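Local atomic coordinates of C381 turret protein (Sulfolobus turreted icosahedral virus, PDB entry 4IND), a protein that forms, as a pentamer of triple jelly-roll chains, the turret of an archaeal icosahedral virus. Residues Phe99-Asn104 with Asp120-Glu125; Leu145-Glu150 with Ser170-Lys175; Gly152-Ile157 with Glu258-Asn263. One frame throughout, in Å; residues are numbered along the deposited sequence.

The three contacts lie where the first two jelly-roll domains of the chain meet. Contact 1 packs a loop of the first domain on its strand 114-124, contact 2 joins the two domains round a phosphate, and contact 3 pairs two strands of the second. Centres of contacts 2 and 3 are about 9 Å apart, those of 1 and 2 about 11 Å, those of 1 and 3 about 17 Å. Contact 1 touches contact 2 where Asn101 ND2 meets Ser170 O at 2.7 Å. Apolar side chains join the rest: Ile121 CD1 is 4.0 Å from Ile157 CD1, and Phe171 CZ 4.0 Å from Val259 CG2. Contact 3 holds a second phosphate.

Contact 1. Residues Phe99-Asn104 with Asp120-Glu125; sequences FFNNNN and DIFTKE
The carboxylate of Asp120 receives the turn at Phe99 and Phe100 with both oxygens. Phe99 N donates to OD2 of Asp120 at 2.8 Å and Phe100 N to OD1 of Asp120 at 2.7 Å, each on the syn lone pair and nearly straight. OD1 is also met on its anti side by Ile121 N, 20° out of the carboxylate plane, so one oxygen takes two backbone donors. The ring of Phe100 stands almost upright to the carboxylate, the planes 84° apart, with CD1 3.5 Å from Asp120 OD1; the same ring atom leans on CG1 of Ile121.

Phe99 swings the other way. With CG opposite the backbone N (chi1 -174°), its ring reaches along the strand until CE2 lies 3.7 Å from CD1 of Phe122, the two side chains slanting across each other. Ile121 O sits at the edge of the Phe99 ring, while Asn101 O lies over one face of the ring, toward its rim.

Further along, Asn101 crosses Thr123 at about a right angle. Its OD1 accepts the Thr123 N-H at 2.9 Å, in the amide plane on a lone pair and practically straight. ND2 of Asn101 donates in turn to Ser170 O of strand 168-172 in the next domain, which fixes the rotation of the amide. Tyr130 OH adds a bond to Asp120 OD2, and the Phe100 and Ile121 side chains continue onto Ile157 and Ile169.

Strand 114-124 is an edge strand of its sheet within the chain, and the loop after strand 94-96 meets it through side-chain acceptors instead of a regular backbone pairing. The backbone donors gathered round Asp120, with Tyr130, would stabilise its negative charge in this buried setting and probably keep it ionised.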
loop_
_atom_site.group_PDB
_atom_site.type_symbol
_atom_site.label_atom_id
_atom_site.label_comp_id
_atom_site.label_asym_id
_atom_site.label_seq_id
_atom_site.Cartn_x
_atom_site.Cartn_y
_atom_site.Cartn_z
ATOM N N PHE A 99 4.918 19.582 25.987
ATOM C CA PHE A 99 3.602 19.017 26.239
ATOM C C PHE A 99 3.631 17.482 26.236
ATOM O O PHE A 99 3.225 16.845 27.205
ATOM C CB PHE A 99 2.645 19.563 25.166
ATOM C CG PHE A 99 1.194 19.195 25.361
ATOM C CD1 PHE A 99 0.492 19.631 26.479
ATOM C CD2 PHE A 99 0.510 18.475 24.387
ATOM C CE1 PHE A 99 -0.876 19.321 26.644
ATOM C CE2 PHE A 99 -0.854 18.165 24.543
ATOM C CZ PHE A 99 -1.542 18.592 25.670
ATOM N N PHE A 100 4.092 16.898 25.133
ATOM C CA PHE A 100 4.190 15.441 25.011
ATOM C C PHE A 100 2.868 14.766 25.386
ATOM O O PHE A 100 2.860 13.647 25.880
ATOM C CB PHE A 100 5.310 14.904 25.933
ATOM C CG PHE A 100 6.727 15.167 25.438
ATOM C CD1 PHE A 100 6.992 15.383 24.103
ATOM C CD2 PHE A 100 7.794 15.169 26.331
ATOM C CE1 PHE A 100 8.279 15.612 23.658
ATOM C CE2 PHE A 100 9.086 15.401 25.896
ATOM C CZ PHE A 100 9.331 15.628 24.560
ATOM N N ASN A 101 1.763 15.481 25.177
ATOM C CA ASN A 101 0.414 15.029 25.514
ATOM C C ASN A 101 0.117 14.943 27.004
ATOM O O ASN A 101 -0.954 15.356 27.439
ATOM C CB ASN A 101 0.033 13.712 24.796
ATOM C CG ASN A 101 -0.203 13.915 23.318
ATOM O OD1 ASN A 101 -0.952 14.818 22.923
ATOM N ND2 ASN A 101 0.451 13.096 22.485
ATOM N N ASN A 102 1.075 14.410 27.771
ATOM C CA ASN A 102 0.864 14.144 29.187
ATOM C C ASN A 102 2.020 14.546 30.110
ATOM O O ASN A 102 2.010 14.198 31.276
ATOM C CB ASN A 102 0.527 12.663 29.413
ATOM C CG ASN A 102 -0.869 12.293 28.926
ATOM O OD1 ASN A 102 -1.027 11.602 27.925
ATOM N ND2 ASN A 102 -1.882 12.743 29.643
ATOM N N ASN A 103 3.007 15.274 29.602
ATOM C CA ASN A 103 4.163 15.625 30.422
ATOM C C ASN A 103 3.944 16.953 31.124
ATOM O O ASN A 103 3.377 17.884 30.539
ATOM C CB ASN A 103 5.422 15.767 29.571
ATOM C CG ASN A 103 6.602 16.282 30.384
ATOM O OD1 ASN A 103 6.971 15.685 31.403
ATOM N ND2 ASN A 103 7.191 17.394 29.950
ATOM N N ASN A 104 4.408 17.054 32.361
ATOM C CA ASN A 104 4.548 18.365 32.986
ATOM C C ASN A 104 5.743 18.457 33.921
ATOM O O ASN A 104 5.787 19.331 34.797
ATOM C CB ASN A 104 3.268 18.773 33.707
ATOM C CG ASN A 104 2.843 17.773 34.740
ATOM O OD1 ASN A 104 3.670 17.110 35.371
ATOM N ND2 ASN A 104 1.541 17.634 34.910
ATOM N N ASP A 120 8.100 18.690 20.080
ATOM C CA ASP A 120 6.974 18.319 20.919
ATOM C C ASP A 120 6.077 17.352 20.175
ATOM O O ASP A 120 6.190 17.177 18.948
ATOM C CB ASP A 120 6.190 19.568 21.336
ATOM C CG ASP A 120 5.592 19.443 22.721
ATOM O OD1 ASP A 120 5.358 18.296 23.162
ATOM O OD2 ASP A 120 5.369 20.487 23.397
ATOM N N ILE A 121 5.192 16.705 20.916
ATOM C CA ILE A 121 4.331 15.698 20.314
ATOM C C ILE A 121 2.902 16.017 20.725
ATOM O O ILE A 121 2.642 16.350 21.889
ATOM C CB ILE A 121 4.725 14.304 20.765
ATOM C CG1 ILE A 121 6.153 13.996 20.294
ATOM C CG2 ILE A 121 3.725 13.273 20.227
ATOM C CD1 ILE A 121 6.751 12.738 20.900
ATOM N N PHE A 122 1.975 15.932 19.776
ATOM C CA PHE A 122 0.593 16.338 20.051
ATOM C C PHE A 122 -0.356 15.430 19.315
ATOM O O PHE A 122 -0.336 15.371 18.088
ATOM C CB PHE A 122 0.385 17.799 19.638
ATOM C CG PHE A 122 -1.054 18.289 19.762
ATOM C CD1 PHE A 122 -1.771 18.126 20.940
ATOM C CD2 PHE A 122 -1.649 18.957 18.718
ATOM C CE1 PHE A 122 -3.087 18.595 21.060
ATOM C CE2 PHE A 122 -2.964 19.434 18.814
ATOM C CZ PHE A 122 -3.677 19.257 19.994
ATOM N N THR A 123 -1.195 14.713 20.063
ATOM C CA THR A 123 -2.207 13.874 19.432
ATOM C C THR A 123 -3.490 14.661 19.300
ATOM O O THR A 123 -4.126 14.972 20.297
ATOM C CB THR A 123 -2.490 12.612 20.263
ATOM O OG1 THR A 123 -1.272 11.871 20.401
ATOM C CG2 THR A 123 -3.535 11.729 19.565
ATOM N N LYS A 124 -3.881 14.982 18.071
ATOM C CA LYS A 124 -5.180 15.615 17.862
ATOM C C LYS A 124 -6.269 14.549 17.745
ATOM O O LYS A 124 -6.564 14.033 16.663
ATOM C CB LYS A 124 -5.167 16.554 16.644
ATOM C CG LYS A 124 -6.481 17.321 16.466
ATOM C CD LYS A 124 -6.630 18.320 17.628
ATOM C CE LYS A 124 -8.052 18.854 17.740
ATOM N NZ LYS A 124 -8.180 19.758 18.938
ATOM N N GLU A 125 -6.880 14.236 18.885
ATOM C CA GLU A 125 -8.060 13.387 18.964
ATOM C C GLU A 125 -8.854 13.820 20.194
ATOM O O GLU A 125 -8.286 14.361 21.139
ATOM C CB GLU A 125 -7.671 11.907 19.121
ATOM C CG GLU A 125 -7.307 11.184 17.815
ATOM C CD GLU A 125 -7.167 9.661 17.983
ATOM O OE1 GLU A 125 -6.983 9.185 19.128
ATOM O OE2 GLU A 125 -7.246 8.927 16.965
#

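Contact 2. Residues Leu145-Glu150 with Ser170-Lys175; sequences LERVFE and SFRLRK. With 2HP (dihydrogenphosphate ion), chain U.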
loop_
_atom_site.group_PDB
_atom_site.type_symbol
_atom_site.label_atom_id
_atom_site.label_comp_id
_atom_site.label_asym_id
_atom_site.label_seq_id
_atom_site.Cartn_x
_atom_site.Cartn_y
_atom_site.Cartn_z
ATOM N N LEU A 145 3.781 22.339 12.590
ATOM C CA LEU A 145 2.927 21.207 12.960
ATOM C C LEU A 145 2.929 20.260 11.789
ATOM O O LEU A 145 2.466 20.626 10.711
ATOM C CB LEU A 145 1.476 21.690 13.134
ATOM C CG LEU A 145 1.043 22.375 14.416
ATOM C CD1 LEU A 145 -0.223 23.234 14.197
ATOM C CD2 LEU A 145 0.763 21.309 15.445
ATOM N N GLU A 146 3.444 19.047 11.956
ATOM C CA GLU A 146 3.402 18.100 10.833
ATOM C C GLU A 146 2.991 16.733 11.350
ATOM O O GLU A 146 3.389 16.333 12.434
ATOM C CB GLU A 146 4.758 18.034 10.091
ATOM C CG GLU A 146 5.833 17.242 10.826
ATOM C CD GLU A 146 6.874 16.593 9.889
ATOM O OE1 GLU A 146 7.509 17.314 9.076
ATOM O OE2 GLU A 146 7.076 15.358 9.996
ATOM N N ARG A 147 2.188 16.020 10.572
ATOM C CA ARG A 147 1.791 14.674 10.943
ATOM C C ARG A 147 2.952 13.716 10.644
ATOM O O ARG A 147 3.532 13.746 9.565
ATOM C CB ARG A 147 0.525 14.273 10.167
ATOM C CG ARG A 147 -0.702 15.132 10.563
ATOM C CD ARG A 147 -1.975 14.619 9.915
ATOM N NE ARG A 147 -2.179 13.223 10.273
ATOM C CZ ARG A 147 -3.139 12.459 9.778
ATOM N NH1 ARG A 147 -3.994 12.963 8.899
ATOM N NH2 ARG A 147 -3.232 11.188 10.157
ATOM N N VAL A 148 3.302 12.883 11.607
ATOM C CA VAL A 148 4.385 11.901 11.395
ATOM C C VAL A 148 3.792 10.579 10.918
ATOM O O VAL A 148 2.611 10.346 11.068
ATOM C CB VAL A 148 5.180 11.688 12.688
ATOM C CG1 VAL A 148 5.802 12.987 13.132
ATOM C CG2 VAL A 148 4.278 11.170 13.792
ATOM N N PHE A 149 4.587 9.704 10.331
ATOM C CA PHE A 149 4.030 8.454 9.843
ATOM C C PHE A 149 3.215 8.742 8.590
ATOM O O PHE A 149 2.420 7.918 8.144
ATOM C CB PHE A 149 3.180 7.780 10.933
ATOM C CG PHE A 149 3.939 7.541 12.214
ATOM C CD1 PHE A 149 5.194 6.923 12.186
ATOM C CD2 PHE A 149 3.435 7.965 13.429
ATOM C CE1 PHE A 149 5.917 6.736 13.357
ATOM C CE2 PHE A 149 4.150 7.764 14.610
ATOM C CZ PHE A 149 5.396 7.145 14.564
ATOM N N GLU A 150 3.398 9.941 8.050
ATOM C CA GLU A 150 2.968 10.247 6.691
ATOM C C GLU A 150 4.232 10.200 5.859
ATOM O O GLU A 150 5.272 10.706 6.280
ATOM C CB GLU A 150 2.402 11.663 6.592
ATOM C CG GLU A 150 1.354 12.011 7.625
ATOM C CD GLU A 150 -0.024 11.528 7.238
ATOM O OE1 GLU A 150 -0.317 10.336 7.477
ATOM O OE2 GLU A 150 -0.809 12.339 6.693
ATOM N N SER A 170 2.938 10.500 25.684
ATOM C CA SER A 170 1.936 9.632 25.062
ATOM C C SER A 170 1.843 9.941 23.578
ATOM O O SER A 170 2.097 11.065 23.162
ATOM C CB SER A 170 0.559 9.855 25.695
ATOM O OG SER A 170 0.570 9.501 27.058
ATOM N N PHE A 171 1.444 8.950 22.786
ATOM C CA PHE A 171 1.192 9.181 21.367
ATOM C C PHE A 171 0.280 8.085 20.821
ATOM O O PHE A 171 0.170 7.021 21.415
ATOM C CB PHE A 171 2.510 9.290 20.579
ATOM C CG PHE A 171 3.558 8.296 20.989
ATOM C CD1 PHE A 171 3.598 7.027 20.427
ATOM C CD2 PHE A 171 4.517 8.633 21.926
ATOM C CE1 PHE A 171 4.568 6.105 20.804
ATOM C CE2 PHE A 171 5.494 7.718 22.306
ATOM C CZ PHE A 171 5.521 6.450 21.746
ATOM N N ARG A 172 -0.397 8.364 19.716
ATOM C CA ARG A 172 -1.282 7.383 19.083
ATOM C C ARG A 172 -0.542 6.761 17.919
ATOM O O ARG A 172 0.059 7.472 17.122
ATOM C CB ARG A 172 -2.558 8.061 18.545
ATOM C CG ARG A 172 -3.502 7.091 17.867
ATOM C CD ARG A 172 -4.356 7.704 16.759
ATOM N NE ARG A 172 -3.571 8.055 15.573
ATOM C CZ ARG A 172 -4.103 8.634 14.495
ATOM N NH1 ARG A 172 -5.402 8.935 14.472
ATOM N NH2 ARG A 172 -3.350 8.939 13.444
ATOM N N LEU A 173 -0.578 5.435 17.816
ATOM C CA LEU A 173 0.010 4.746 16.666
ATOM C C LEU A 173 -1.071 3.968 15.953
ATOM O O LEU A 173 -1.813 3.223 16.592
ATOM C CB LEU A 173 1.099 3.775 17.116
ATOM C CG LEU A 173 2.266 4.371 17.887
ATOM C CD1 LEU A 173 3.254 3.266 18.266
ATOM C CD2 LEU A 173 2.961 5.439 17.051
ATOM N N ARG A 174 -1.172 4.117 14.637
ATOM C CA ARG A 174 -2.161 3.334 13.907
ATOM C C ARG A 174 -1.559 1.952 13.697
ATOM O O ARG A 174 -0.405 1.727 14.041
ATOM C CB ARG A 174 -2.466 3.981 12.568
ATOM C CG ARG A 174 -1.222 4.123 11.719
ATOM C CD ARG A 174 -1.566 4.281 10.263
ATOM N NE ARG A 174 -0.358 4.438 9.473
ATOM C CZ ARG A 174 0.203 5.606 9.167
ATOM N NH1 ARG A 174 -0.338 6.755 9.573
ATOM N NH2 ARG A 174 1.315 5.615 8.440
ATOM N N LYS A 175 -2.320 1.045 13.111
ATOM C CA LYS A 175 -1.870 -0.338 12.959
ATOM C C LYS A 175 -0.496 -0.431 12.317
ATOM O O LYS A 175 -0.154 0.312 11.392
ATOM C CB LYS A 175 -2.885 -1.172 12.159
ATOM C CG LYS A 175 -3.018 -0.787 10.688
ATOM C CD LYS A 175 -4.211 -1.517 10.037
ATOM C CE LYS A 175 -4.291 -1.258 8.536
ATOM N NZ LYS A 175 -3.160 -1.927 7.819
HETATM P P 2HP U . -0.057 10.343 11.879
HETATM O O1 2HP U . -0.265 9.004 12.541
HETATM O O2 2HP U . -1.317 11.049 12.276
HETATM O O3 2HP U . 0.040 10.134 10.335
HETATM O O4 2HP U . 1.155 11.153 12.439
#
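The guanidinium of Arg174 turns its edge to Phe149 O: NH2 donates at 2.6 Å, with the oxygen only 6° out of the guanidinium plane, and NH1 adds a weak second bond to the same oxygen. Arg147 presents its own edge to the phosphate, NE and NH2 both donating to O2, the latter at 2.9 Å, while OE2 of Glu150 lies over one face of the group, near the rim. Phosphate O1 lies at the edge of the Phe149 ring and also accepts from Arg172 NH2 at 3.2 Å; CB of Val148 lies over one face of that ring, near its rim. CE2 of Phe149 meets CD2 of Leu173 at 3.6 Å, the side chains crossing at a slant, and Tyr178 meets the ring edge-to-face.

A bend at chi3 (57°) curls the Arg147 chain back to the anion. Arg147 and Arg172 are bridged by its negative charge; Arg172 NH1 is taken by Glu125 and by Asn153 of the second subunit. Arg174 NH1 bonds weakly to phosphate O3, and Leu79 N also donates to the ion. Val148 O lies implausibly close to phosphate O4, so the ion's exact placement is doubtful. It is an arginine-lined anion pocket at the junction of two jelly-roll domains.

Contact 3. Residues Gly152-Ile157 with Glu258-Asn263; sequences GNRINI and EVEEIN. With 2HP (dihydrogenphosphate ion), chain Y.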
loop_
_atom_site.group_PDB
_atom_site.type_symbol
_atom_site.label_atom_id
_atom_site.label_comp_id
_atom_site.label_asym_id
_atom_site.label_seq_id
_atom_site.Cartn_x
_atom_site.Cartn_y
_atom_site.Cartn_z
ATOM N N GLY A 152 6.316 8.145 5.297
ATOM C CA GLY A 152 7.397 7.355 5.838
ATOM C C GLY A 152 8.249 8.108 6.829
ATOM O O GLY A 152 9.376 7.696 7.097
ATOM N N ASN A 153 7.727 9.201 7.382
ATOM C CA ASN A 153 8.462 9.891 8.439
ATOM C C ASN A 153 8.358 9.188 9.778
ATOM O O ASN A 153 7.504 8.338 9.981
ATOM C CB ASN A 153 8.040 11.355 8.548
ATOM C CG ASN A 153 8.623 12.192 7.430
ATOM O OD1 ASN A 153 9.653 11.831 6.846
ATOM N ND2 ASN A 153 7.967 13.300 7.110
ATOM N N ARG A 154 9.252 9.545 10.684
ATOM C CA ARG A 154 9.268 8.968 12.005
ATOM C C ARG A 154 9.408 10.093 12.996
ATOM O O ARG A 154 9.765 11.217 12.628
ATOM C CB ARG A 154 10.483 8.044 12.157
ATOM C CG ARG A 154 11.796 8.733 11.787
ATOM C CD ARG A 154 13.009 7.864 12.137
ATOM N NE ARG A 154 14.254 8.467 11.646
ATOM C CZ ARG A 154 15.444 7.876 11.726
ATOM N NH1 ARG A 154 15.536 6.678 12.264
ATOM N NH2 ARG A 154 16.534 8.478 11.279
ATOM N N ILE A 155 9.125 9.795 14.249
ATOM C CA ILE A 155 9.495 10.692 15.334
ATOM C C ILE A 155 10.984 10.473 15.567
ATOM O O ILE A 155 11.427 9.335 15.731
ATOM C CB ILE A 155 8.726 10.344 16.613
ATOM C CG1 ILE A 155 7.232 10.651 16.425
ATOM C CG2 ILE A 155 9.264 11.134 17.815
ATOM C CD1 ILE A 155 6.385 10.168 17.594
ATOM N N ASN A 156 11.760 11.555 15.534
ATOM C CA ASN A 156 13.206 11.469 15.787
ATOM C C ASN A 156 13.663 12.701 16.592
ATOM O O ASN A 156 14.128 13.681 16.042
ATOM C CB ASN A 156 13.976 11.332 14.483
ATOM C CG ASN A 156 15.461 11.060 14.708
ATOM O OD1 ASN A 156 15.894 10.898 15.846
ATOM N ND2 ASN A 156 16.243 11.016 13.623
ATOM N N ILE A 157 13.490 12.632 17.904
ATOM C CA ILE A 157 13.922 13.711 18.805
ATOM C C ILE A 157 15.302 13.381 19.364
ATOM O O ILE A 157 15.502 12.285 19.875
ATOM C CB ILE A 157 12.948 13.845 19.967
ATOM C CG1 ILE A 157 11.548 14.207 19.437
ATOM C CG2 ILE A 157 13.420 14.908 20.975
ATOM C CD1 ILE A 157 10.469 14.115 20.515
ATOM N N GLU A 258 12.886 8.056 19.435
ATOM C CA GLU A 258 12.737 7.727 18.029
ATOM C C GLU A 258 11.627 6.683 17.976
ATOM O O GLU A 258 11.686 5.646 18.651
ATOM C CB GLU A 258 14.104 7.217 17.527
ATOM C CG GLU A 258 14.229 6.785 16.075
ATOM C CD GLU A 258 15.671 6.357 15.755
ATOM O OE1 GLU A 258 16.575 7.212 15.906
ATOM O OE2 GLU A 258 15.903 5.169 15.385
ATOM N N VAL A 259 10.574 6.976 17.216
ATOM C CA VAL A 259 9.478 6.026 17.008
ATOM C C VAL A 259 9.287 5.869 15.518
ATOM O O VAL A 259 9.045 6.852 14.824
ATOM C CB VAL A 259 8.158 6.555 17.613
ATOM C CG1 VAL A 259 7.061 5.490 17.513
ATOM C CG2 VAL A 259 8.372 6.988 19.054
ATOM N N GLU A 260 9.393 4.644 15.021
ATOM C CA GLU A 260 9.421 4.414 13.584
ATOM C C GLU A 260 8.783 3.085 13.239
ATOM O O GLU A 260 8.914 2.105 13.988
ATOM C CB GLU A 260 10.875 4.437 13.090
ATOM C CG GLU A 260 11.745 3.469 13.852
ATOM C CD GLU A 260 13.190 3.925 13.982
ATOM O OE1 GLU A 260 13.616 4.848 13.252
ATOM O OE2 GLU A 260 13.910 3.353 14.824
ATOM N N GLU A 261 8.081 3.039 12.110
ATOM C CA GLU A 261 7.459 1.801 11.664
ATOM C C GLU A 261 8.519 0.854 11.098
ATOM O O GLU A 261 9.452 1.289 10.411
ATOM C CB GLU A 261 6.393 2.093 10.602
ATOM C CG GLU A 261 5.431 0.936 10.370
ATOM C CD GLU A 261 4.359 1.239 9.328
ATOM O OE1 GLU A 261 4.243 2.409 8.892
ATOM O OE2 GLU A 261 3.640 0.300 8.941
ATOM N N ILE A 262 8.374 -0.439 11.388
ATOM C CA ILE A 262 9.280 -1.456 10.848
ATOM C C ILE A 262 8.518 -2.543 10.089
ATOM O O ILE A 262 7.297 -2.680 10.237
ATOM C CB ILE A 262 10.143 -2.122 11.950
ATOM C CG1 ILE A 262 9.260 -2.893 12.931
ATOM C CG2 ILE A 262 11.013 -1.068 12.662
ATOM C CD1 ILE A 262 10.037 -3.945 13.755
ATOM N N ASN A 263 9.242 -3.274 9.243
ATOM C CA ASN A 263 8.743 -4.495 8.656
ATOM C C ASN A 263 9.040 -5.651 9.597
ATOM O O ASN A 263 9.789 -5.492 10.559
ATOM C CB ASN A 263 9.357 -4.717 7.269
ATOM C CG ASN A 263 8.759 -3.786 6.238
ATOM O OD1 ASN A 263 7.577 -3.470 6.308
ATOM N ND2 ASN A 263 9.574 -3.317 5.299
HETATM P P 2HP Y . 19.164 5.537 13.263
HETATM O O1 2HP Y . 19.980 4.210 13.298
HETATM O O2 2HP Y . 18.101 5.491 12.211
HETATM O O3 2HP Y . 20.011 6.673 12.806
HETATM O O4 2HP Y . 18.553 5.790 14.670
HETATM O O HOH W 1 8.281 5.534 10.416
#
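Ile155 and Val259 form an antiparallel hydrogen-bonded pair, N to O at 3.0 Å one way and 2.9 Å the other, on strands running at 159° to each other; Asn156 and Glu258 follow as the non-hydrogen-bonded pair. Glu258 CA also lends a C-H to Ile155 O.

On one face Ile155 and Val259 lie side by side, CB to CB at 4.0 Å, with CD1 of Ile155 against CG2 of Val259. This apolar surface continues onto Val148, Phe149 and Leu173.

The opposite face is charged. Arg154 starts from a chi1 of 53°, between the backbone N and the carbonyl carbon, then runs extended beside Glu260. Its NH1 donates to Glu260 OE1 at 2.8 Å, in the guanidinium plane and nearly along the C-O axis, and forms a longer salt bridge with OE2 of Glu258. The same NH1 gives phosphate O2 an almost straight bond (2.8 Å, 172°). Glu258 OE1 lies 2.7 Å from phosphate O4 and its OE2 2.8 Å from Glu260 OE2; distances so short between two oxygens suggest that one of each pair carries a proton.

Neighbours complete the site: Lys181 and, from the third subunit, Glu237 N also hold the phosphate, while Glu125 and Asp238 of that subunit take NE and NH2 of Arg154. Past the paired residues, a water accepts from Glu261 N and donates to Asn153 O, bridging the diverging backbones. Such pairing of the first and last strands of a four-stranded sheet is characteristic of the jelly roll, here with a phosphate site at the subunit interface.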